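Local coordinates for synaptonemal complex protein 2 (Mus musculus, PDB 5IWZ), which helps build the axial and lateral elements of synaptonemal complexes and is required for normal chromosome synapsis in meiosis, at residues I66-S80 against A124-V138. Numbering follows the deposited sequence.
Sequences IQTVSSILISIGRCS and AVMNMIEDLFDLLMV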
ATOM      1  N   ILE A  66      -9.215 -14.593  -8.919  1.00 33.42           N
ATOM      2  CA  ILE A  66      -8.790 -13.490  -8.049  1.00 32.52           C
ATOM      3  C   ILE A  66      -9.984 -12.817  -7.384  1.00 35.72           C
ATOM      4  O   ILE A  66     -10.028 -12.673  -6.150  1.00 23.82           O
ATOM      5  CB  ILE A  66      -7.965 -12.471  -8.845  1.00 33.82           C
ATOM      6  CG1 ILE A  66      -6.802 -13.186  -9.516  1.00 41.61           C
ATOM      7  CG2 ILE A  66      -7.440 -11.396  -7.908  1.00 34.86           C
ATOM      8  CD1 ILE A  66      -6.040 -14.054  -8.552  1.00 38.94           C
ATOM      9  N   GLN A  67     -10.949 -12.356  -8.200  1.00 29.30           N
ATOM     10  CA  GLN A  67     -12.085 -11.603  -7.679  1.00 32.57           C
ATOM     11  C   GLN A  67     -12.984 -12.468  -6.801  1.00 28.44           C
ATOM     12  O   GLN A  67     -13.618 -11.954  -5.870  1.00 29.46           O
ATOM     13  CB  GLN A  67     -12.882 -10.943  -8.833  1.00 36.05           C
ATOM     14  CG  GLN A  67     -13.842 -11.820  -9.632  1.00 44.95           C
ATOM     15  CD  GLN A  67     -14.756 -11.002 -10.592  1.00 55.19           C
ATOM     16  OE1 GLN A  67     -14.788 -11.235 -11.816  1.00 52.24           O
ATOM     17  NE2 GLN A  67     -15.504 -10.050 -10.026  1.00 47.20           N
ATOM     18  N   THR A  68     -13.022 -13.779  -7.022  1.00 25.19           N
ATOM     19  CA  THR A  68     -13.827 -14.569  -6.099  1.00 18.23           C
ATOM     20  C   THR A  68     -13.144 -14.732  -4.738  1.00 21.73           C
ATOM     21  O   THR A  68     -13.836 -14.737  -3.715  1.00 21.10           O
ATOM     22  CB  THR A  68     -14.209 -15.915  -6.718  1.00 33.83           C
ATOM     23  OG1 THR A  68     -13.141 -16.852  -6.578  1.00 49.41           O
ATOM     24  CG2 THR A  68     -14.563 -15.715  -8.187  1.00 23.59           C
ATOM     25  N   VAL A  69     -11.809 -14.819  -4.680  1.00 23.69           N
ATOM     26  CA  VAL A  69     -11.133 -14.794  -3.371  1.00 23.41           C
ATOM     27  C   VAL A  69     -11.493 -13.515  -2.616  1.00 20.31           C
ATOM     28  O   VAL A  69     -11.815 -13.549  -1.420  1.00 25.15           O
ATOM     29  CB  VAL A  69      -9.607 -14.953  -3.531  1.00 22.30           C
ATOM     30  CG1 VAL A  69      -8.875 -14.726  -2.193  1.00 22.45           C
ATOM     31  CG2 VAL A  69      -9.264 -16.365  -4.057  1.00 23.64           C
ATOM     32  N   SER A  70     -11.454 -12.370  -3.312  1.00 25.74           N
ATOM     33  CA  SER A  70     -11.853 -11.092  -2.722  1.00 26.85           C
ATOM     34  C   SER A  70     -13.238 -11.170  -2.097  1.00 20.82           C
ATOM     35  O   SER A  70     -13.451 -10.692  -0.977  1.00 24.10           O
ATOM     36  CB  SER A  70     -11.845  -9.975  -3.784  1.00 27.34           C
ATOM     37  OG  SER A  70     -10.551  -9.428  -3.990  1.00 33.32           O
ATOM     38  N   SER A  71     -14.206 -11.738  -2.829  1.00 19.85           N
ATOM     39  CA  SER A  71     -15.575 -11.778  -2.315  1.00 24.05           C
ATOM     40  C   SER A  71     -15.658 -12.605  -1.033  1.00 22.88           C
ATOM     41  O   SER A  71     -16.399 -12.255  -0.105  1.00 27.81           O
ATOM     42  CB  SER A  71     -16.543 -12.304  -3.390  1.00 26.73           C
ATOM     43  OG  SER A  71     -16.421 -13.708  -3.596  1.00 32.94           O
ATOM     44  N   ILE A  72     -14.879 -13.686  -0.937  1.00 20.20           N
ATOM     45  CA  ILE A  72     -14.884 -14.479   0.290  1.00 24.66           C
ATOM     46  C   ILE A  72     -14.277 -13.679   1.440  1.00 25.37           C
ATOM     47  O   ILE A  72     -14.835 -13.629   2.543  1.00 28.98           O
ATOM     48  CB  ILE A  72     -14.138 -15.814   0.088  1.00 23.18           C
ATOM     49  CG1 ILE A  72     -14.812 -16.666  -0.996  1.00 21.69           C
ATOM     50  CG2 ILE A  72     -14.115 -16.569   1.389  1.00 23.26           C
ATOM     51  CD1 ILE A  72     -13.859 -17.657  -1.699  1.00 22.43           C
ATOM     52  N   LEU A  73     -13.113 -13.058   1.205  1.00 25.92           N
ATOM     53  CA  LEU A  73     -12.433 -12.328   2.277  1.00 26.18           C
ATOM     54  C   LEU A  73     -13.301 -11.198   2.806  1.00 24.30           C
ATOM     55  O   LEU A  73     -13.320 -10.930   4.013  1.00 26.02           O
ATOM     56  CB  LEU A  73     -11.096 -11.775   1.776  1.00 18.72           C
ATOM     57  CG  LEU A  73     -10.051 -12.820   1.422  1.00 21.70           C
ATOM     58  CD1 LEU A  73      -8.958 -12.181   0.588  1.00 22.00           C
ATOM     59  CD2 LEU A  73      -9.468 -13.421   2.696  1.00 24.19           C
ATOM     60  N   ILE A  74     -14.032 -10.530   1.912  1.00 25.11           N
ATOM     61  CA  ILE A  74     -14.904  -9.433   2.318  1.00 25.55           C
ATOM     62  C   ILE A  74     -16.074  -9.947   3.148  1.00 27.11           C
ATOM     63  O   ILE A  74     -16.476  -9.315   4.133  1.00 27.62           O
ATOM     64  CB  ILE A  74     -15.364  -8.659   1.070  1.00 27.13           C
ATOM     65  CG1 ILE A  74     -14.206  -7.801   0.529  1.00 36.74           C
ATOM     66  CG2 ILE A  74     -16.593  -7.797   1.357  1.00 33.49           C
ATOM     67  CD1 ILE A  74     -14.432  -7.283  -0.910  1.00 32.38           C
ATOM     68  N   SER A  75     -16.618 -11.116   2.788  1.00 27.89           N
ATOM     69  CA  SER A  75     -17.736 -11.689   3.539  1.00 29.02           C
ATOM     70  C   SER A  75     -17.342 -12.011   4.973  1.00 33.22           C
ATOM     71  O   SER A  75     -18.114 -11.765   5.906  1.00 37.74           O
ATOM     72  CB  SER A  75     -18.252 -12.954   2.843  1.00 32.94           C
ATOM     73  OG  SER A  75     -18.560 -12.684   1.479  1.00 39.82           O
ATOM     74  N   ILE A  76     -16.156 -12.595   5.167  1.00 34.71           N
ATOM     75  CA  ILE A  76     -15.696 -12.924   6.517  1.00 33.40           C
ATOM     76  C   ILE A  76     -15.535 -11.654   7.346  1.00 32.44           C
ATOM     77  O   ILE A  76     -16.034 -11.556   8.473  1.00 32.92           O
ATOM     78  CB  ILE A  76     -14.379 -13.715   6.453  1.00 34.69           C
ATOM     79  CG1 ILE A  76     -14.548 -14.967   5.595  1.00 37.16           C
ATOM     80  CG2 ILE A  76     -13.902 -14.068   7.853  1.00 35.73           C
ATOM     81  CD1 ILE A  76     -13.224 -15.503   5.064  1.00 32.94           C
ATOM     82  N   GLY A  77     -14.854 -10.655   6.786  1.00 33.07           N
ATOM     83  CA  GLY A  77     -14.633  -9.416   7.518  1.00 33.05           C
ATOM     84  C   GLY A  77     -15.918  -8.680   7.853  1.00 35.44           C
ATOM     85  O   GLY A  77     -16.109  -8.231   8.984  1.00 39.60           O
ATOM     86  N   ARG A  78     -16.810  -8.528   6.868  1.00 29.11           N
ATOM     87  CA  ARG A  78     -18.065  -7.803   7.096  1.00 35.42           C
ATOM     88  C   ARG A  78     -18.891  -8.461   8.190  1.00 38.55           C
ATOM     89  O   ARG A  78     -19.558  -7.781   8.977  1.00 38.75           O
ATOM     90  CB  ARG A  78     -18.904  -7.735   5.814  1.00 38.63           C
ATOM     91  CG  ARG A  78     -18.471  -6.713   4.779  1.00 51.52           C
ATOM     92  CD  ARG A  78     -19.606  -6.414   3.776  1.00 48.81           C
ATOM     93  NE  ARG A  78     -20.605  -7.481   3.745  1.00 53.40           N
ATOM     94  CZ  ARG A  78     -21.913  -7.299   3.931  1.00 56.16           C
ATOM     95  NH1 ARG A  78     -22.392  -6.084   4.156  1.00 61.70           N
ATOM     96  NH2 ARG A  78     -22.750  -8.329   3.885  1.00 49.00           N
ATOM     97  N   CYS A  79     -18.893  -9.783   8.232  1.00 32.28           N
ATOM     98  CA  CYS A  79     -19.711 -10.498   9.190  1.00 37.66           C
ATOM     99  C   CYS A  79     -18.957 -10.845  10.465  1.00 39.05           C
ATOM    100  O   CYS A  79     -19.539 -11.492  11.335  1.00 37.96           O
ATOM    101  CB  CYS A  79     -20.269 -11.777   8.548  1.00 40.16           C
ATOM    102  SG  CYS A  79     -21.162 -11.478   7.020  1.00 49.09           S
ATOM    103  N   SER A  80     -17.692 -10.423  10.592  1.00 36.77           N
ATOM    104  CA  SER A  80     -16.812 -10.990  11.616  1.00 43.14           C
ATOM    105  C   SER A  80     -17.362 -10.777  13.022  1.00 34.73           C
ATOM    106  O   SER A  80     -17.274 -11.672  13.870  1.00 40.44           O
ATOM    107  CB  SER A  80     -15.412 -10.386  11.496  1.00 46.12           C
ATOM    108  OG  SER A  80     -15.431  -8.992  11.764  1.00 46.15           O
ATOM    109  N   ALA A 124      -7.298  -6.465 -10.057  1.00 42.74           N
ATOM    110  CA  ALA A 124      -8.020  -7.449  -9.264  1.00 37.35           C
ATOM    111  C   ALA A 124      -7.115  -8.027  -8.185  1.00 36.75           C
ATOM    112  O   ALA A 124      -7.545  -8.223  -7.042  1.00 32.24           O
ATOM    113  CB  ALA A 124      -8.563  -8.556 -10.161  1.00 40.94           C
ATOM    114  N   VAL A 125      -5.848  -8.289  -8.531  1.00 41.15           N
ATOM    115  CA  VAL A 125      -4.871  -8.754  -7.547  1.00 41.87           C
ATOM    116  C   VAL A 125      -4.637  -7.695  -6.486  1.00 36.44           C
ATOM    117  O   VAL A 125      -4.503  -8.002  -5.296  1.00 28.83           O
ATOM    118  CB  VAL A 125      -3.548  -9.139  -8.234  1.00 45.45           C
ATOM    119  CG1 VAL A 125      -2.454  -9.353  -7.186  1.00 44.99           C
ATOM    120  CG2 VAL A 125      -3.732 -10.370  -9.087  1.00 44.31           C
ATOM    121  N   MET A 126      -4.569  -6.432  -6.904  1.00 41.64           N
ATOM    122  CA  MET A 126      -4.416  -5.331  -5.962  1.00 41.55           C
ATOM    123  C   MET A 126      -5.542  -5.333  -4.937  1.00 35.69           C
ATOM    124  O   MET A 126      -5.300  -5.245  -3.727  1.00 33.91           O
ATOM    125  CB  MET A 126      -4.388  -4.009  -6.732  1.00 46.19           C
ATOM    126  CG  MET A 126      -4.397  -2.765  -5.868  1.00 60.71           C
ATOM    127  SD  MET A 126      -2.869  -2.573  -4.927  1.00 75.56           S
ATOM    128  CE  MET A 126      -3.454  -2.850  -3.265  1.00 73.28           C
ATOM    129  N   ASN A 127      -6.784  -5.429  -5.411  1.00 34.96           N
ATOM    130  CA  ASN A 127      -7.932  -5.439  -4.510  1.00 34.64           C
ATOM    131  C   ASN A 127      -7.919  -6.676  -3.615  1.00 27.08           C
ATOM    132  O   ASN A 127      -8.287  -6.600  -2.441  1.00 29.04           O
ATOM    133  CB  ASN A 127      -9.230  -5.389  -5.315  1.00 32.97           C
ATOM    134  CG  ASN A 127      -9.342  -4.140  -6.189  1.00 51.28           C
ATOM    135  OD1 ASN A 127      -8.785  -3.087  -5.868  1.00 48.17           O
ATOM    136  ND2 ASN A 127     -10.071  -4.259  -7.300  1.00 51.78           N
ATOM    137  N   MET A 128      -7.496  -7.819  -4.154  1.00 28.46           N
ATOM    138  CA  MET A 128      -7.516  -9.059  -3.377  1.00 26.32           C
ATOM    139  C   MET A 128      -6.587  -8.959  -2.181  1.00 22.47           C
ATOM    140  O   MET A 128      -6.957  -9.321  -1.058  1.00 27.32           O
ATOM    141  CB  MET A 128      -7.127 -10.249  -4.259  1.00 22.62           C
ATOM    142  CG  MET A 128      -7.144 -11.599  -3.497  1.00 26.88           C
ATOM    143  SD  MET A 128      -6.440 -12.952  -4.450  1.00 34.54           S
ATOM    144  CE  MET A 128      -4.690 -12.857  -4.064  1.00 27.98           C
ATOM    145  N   ILE A 129      -5.375  -8.440  -2.404  1.00 31.45           N
ATOM    146  CA  ILE A 129      -4.403  -8.299  -1.322  1.00 28.30           C
ATOM    147  C   ILE A 129      -4.862  -7.243  -0.323  1.00 29.05           C
ATOM    148  O   ILE A 129      -4.651  -7.369   0.891  1.00 28.28           O
ATOM    149  CB  ILE A 129      -3.022  -7.957  -1.920  1.00 39.33           C
ATOM    150  CG1 ILE A 129      -2.427  -9.188  -2.604  1.00 35.48           C
ATOM    151  CG2 ILE A 129      -2.088  -7.393  -0.862  1.00 34.86           C
ATOM    152  CD1 ILE A 129      -2.374 -10.405  -1.694  1.00 40.51           C
ATOM    153  N   GLU A 130      -5.447  -6.156  -0.819  1.00 31.14           N
ATOM    154  CA  GLU A 130      -6.018  -5.163   0.080  1.00 30.75           C
ATOM    155  C   GLU A 130      -7.123  -5.779   0.933  1.00 28.68           C
ATOM    156  O   GLU A 130      -7.187  -5.549   2.150  1.00 27.09           O
ATOM    157  CB  GLU A 130      -6.542  -3.994  -0.749  1.00 39.53           C
ATOM    158  CG  GLU A 130      -6.977  -2.794   0.032  1.00 56.82           C
ATOM    159  CD  GLU A 130      -7.673  -1.785  -0.864  1.00 74.26           C
ATOM    160  OE1 GLU A 130      -7.466  -1.840  -2.111  1.00 75.57           O
ATOM    161  OE2 GLU A 130      -8.433  -0.953  -0.318  1.00 86.21           O
ATOM    162  N   ASP A 131      -7.992  -6.595   0.314  1.00 27.94           N
ATOM    163  CA  ASP A 131      -9.029  -7.292   1.079  1.00 24.35           C
ATOM    164  C   ASP A 131      -8.426  -8.235   2.114  1.00 23.21           C
ATOM    165  O   ASP A 131      -8.965  -8.387   3.223  1.00 25.28           O
ATOM    166  CB  ASP A 131      -9.937  -8.076   0.133  1.00 23.91           C
ATOM    167  CG  ASP A 131     -10.748  -7.171  -0.780  1.00 35.46           C
ATOM    168  OD1 ASP A 131     -11.045  -6.022  -0.367  1.00 45.97           O
ATOM    169  OD2 ASP A 131     -11.064  -7.606  -1.913  1.00 29.86           O
ATOM    170  N   LEU A 132      -7.331  -8.904   1.760  1.00 24.25           N
ATOM    171  CA  LEU A 132      -6.676  -9.795   2.717  1.00 26.60           C
ATOM    172  C   LEU A 132      -6.148  -9.012   3.921  1.00 26.32           C
ATOM    173  O   LEU A 132      -6.376  -9.395   5.077  1.00 24.64           O
ATOM    174  CB  LEU A 132      -5.552 -10.555   2.017  1.00 23.80           C
ATOM    175  CG  LEU A 132      -4.799 -11.606   2.841  1.00 28.99           C
ATOM    176  CD1 LEU A 132      -5.621 -12.858   2.994  1.00 34.44           C
ATOM    177  CD2 LEU A 132      -3.492 -11.942   2.184  1.00 24.04           C
ATOM    178  N   PHE A 133      -5.440  -7.903   3.668  1.00 30.07           N
ATOM    179  CA  PHE A 133      -4.905  -7.123   4.781  1.00 27.52           C
ATOM    180  C   PHE A 133      -6.017  -6.481   5.596  1.00 29.43           C
ATOM    181  O   PHE A 133      -5.903  -6.414   6.825  1.00 30.93           O
ATOM    182  CB  PHE A 133      -3.922  -6.077   4.267  1.00 30.54           C
ATOM    183  CG  PHE A 133      -2.576  -6.644   3.915  1.00 36.68           C
ATOM    184  CD1 PHE A 133      -1.869  -7.403   4.836  1.00 43.12           C
ATOM    185  CD2 PHE A 133      -2.019  -6.428   2.660  1.00 38.39           C
ATOM    186  CE1 PHE A 133      -0.631  -7.946   4.513  1.00 41.70           C
ATOM    187  CE2 PHE A 133      -0.778  -6.965   2.336  1.00 41.44           C
ATOM    188  CZ  PHE A 133      -0.086  -7.726   3.263  1.00 39.20           C
ATOM    189  N   ASP A 134      -7.118  -6.060   4.942  1.00 28.87           N
ATOM    190  CA  ASP A 134      -8.272  -5.536   5.675  1.00 30.90           C
ATOM    191  C   ASP A 134      -8.790  -6.553   6.681  1.00 28.63           C
ATOM    192  O   ASP A 134      -9.113  -6.212   7.827  1.00 31.78           O
ATOM    193  CB  ASP A 134      -9.399  -5.148   4.711  1.00 31.70           C
ATOM    194  CG  ASP A 134      -9.120  -3.854   3.949  1.00 47.69           C
ATOM    195  OD1 ASP A 134      -8.285  -3.044   4.396  1.00 51.68           O
ATOM    196  OD2 ASP A 134      -9.757  -3.638   2.893  1.00 47.45           O
ATOM    197  N   LEU A 135      -8.904  -7.813   6.261  1.00 27.89           N
ATOM    198  CA  LEU A 135      -9.289  -8.860   7.193  1.00 26.47           C
ATOM    199  C   LEU A 135      -8.225  -9.043   8.274  1.00 23.63           C
ATOM    200  O   LEU A 135      -8.551  -9.228   9.448  1.00 26.42           O
ATOM    201  CB  LEU A 135      -9.543 -10.160   6.429  1.00 29.55           C
ATOM    202  CG  LEU A 135      -9.914 -11.413   7.217  1.00 32.57           C
ATOM    203  CD1 LEU A 135     -11.013 -11.150   8.259  1.00 29.79           C
ATOM    204  CD2 LEU A 135     -10.326 -12.557   6.244  1.00 31.99           C
ATOM    205  N   LEU A 136      -6.941  -8.987   7.898  1.00 30.37           N
ATOM    206  CA  LEU A 136      -5.879  -9.041   8.901  1.00 29.71           C
ATOM    207  C   LEU A 136      -6.050  -7.949   9.960  1.00 31.48           C
ATOM    208  O   LEU A 136      -5.830  -8.189  11.151  1.00 31.44           O
ATOM    209  CB  LEU A 136      -4.517  -8.896   8.224  1.00 44.27           C
ATOM    210  CG  LEU A 136      -3.417  -9.960   8.279  1.00 51.86           C
ATOM    211  CD1 LEU A 136      -2.065  -9.255   8.313  1.00 50.63           C
ATOM    212  CD2 LEU A 136      -3.566 -10.947   9.433  1.00 42.14           C
ATOM    213  N   MET A 137      -6.425  -6.731   9.548  1.00 33.05           N
ATOM    214  CA  MET A 137      -6.551  -5.661  10.544  1.00 34.72           C
ATOM    215  C   MET A 137      -7.730  -5.893  11.485  1.00 31.72           C
ATOM    216  O   MET A 137      -7.652  -5.516  12.655  1.00 37.53           O
ATOM    217  CB  MET A 137      -6.678  -4.282   9.873  1.00 28.46           C
ATOM    218  CG  MET A 137      -5.418  -3.800   9.154  1.00 39.60           C
ATOM    219  SD  MET A 137      -3.873  -3.926  10.098  1.00 44.87           S
ATOM    220  CE  MET A 137      -4.302  -3.040  11.612  1.00 38.78           C
ATOM    221  N   VAL A 138      -8.827  -6.493  10.994  1.00 32.18           N
ATOM    222  CA  VAL A 138      -9.958  -6.843  11.857  1.00 29.47           C
ATOM    223  C   VAL A 138      -9.523  -7.827  12.941  1.00 34.43           C
ATOM    224  O   VAL A 138      -9.936  -7.724  14.107  1.00 32.67           O
ATOM    225  CB  VAL A 138     -11.115  -7.413  11.006  1.00 37.96           C
ATOM    226  CG1 VAL A 138     -12.128  -8.151  11.879  1.00 40.15           C
ATOM    227  CG2 VAL A 138     -11.804  -6.300  10.196  1.00 34.54           C
TER
HETATM  228  O   HOH W   1     -10.113  -8.776  -6.690  1.00 29.64           O
HETATM  229  O   HOH W   2     -11.722  -7.999   3.871  1.00 35.98           O
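Two partners on the side of helix 124-138 hold Ser-70 OG: it donates a hydrogen bond to Asp-131 OD2 at 2.8 Å, using the carboxylate's anti lone pair, and it accepts one from a water that also donates to Ala-124 O. Its CB–OG bond aims almost straight at Met-128 CA, 3.1 Å from OG, a close fit where the backbones are nearest. Ile-74 lays CG1 and CD1 over one face of the Asp-131 carboxylate, with Ile-74 CD1 3.5 Å from Asp-131 OD2. Were Asp-131 an alanine, the Ser-70 hydroxyl would probably lose its acceptor and Ile-74 the flat face it rests on.

Deeper in, Leu-73 is a knob in a hole lined by Met-128, Asp-131, Leu-132 and Leu-135, with its CD2 3.8 Å from Leu-135 CD2. With CG anti to the backbone N (chi1 178°), Leu-135 reaches across to helix 66-79, CD2 against Leu-73 and CD1 against Gly-77 CA and Ile-76 CG2. At the N-terminal end Ile-66 CG2 drops to 3.3 Å from Ala-124 O, while Val-69 CG1 meets Met-128 SD at 3.8 Å.

Helix 49-63 backs Val-69 and Ile-76, and helix 99-108 backs Leu-132 and Leu-135. Two near-parallel helices, crossing at 22° and packed within a layered helical array, fit the armadillo-repeat-like domain of this N-terminal piece.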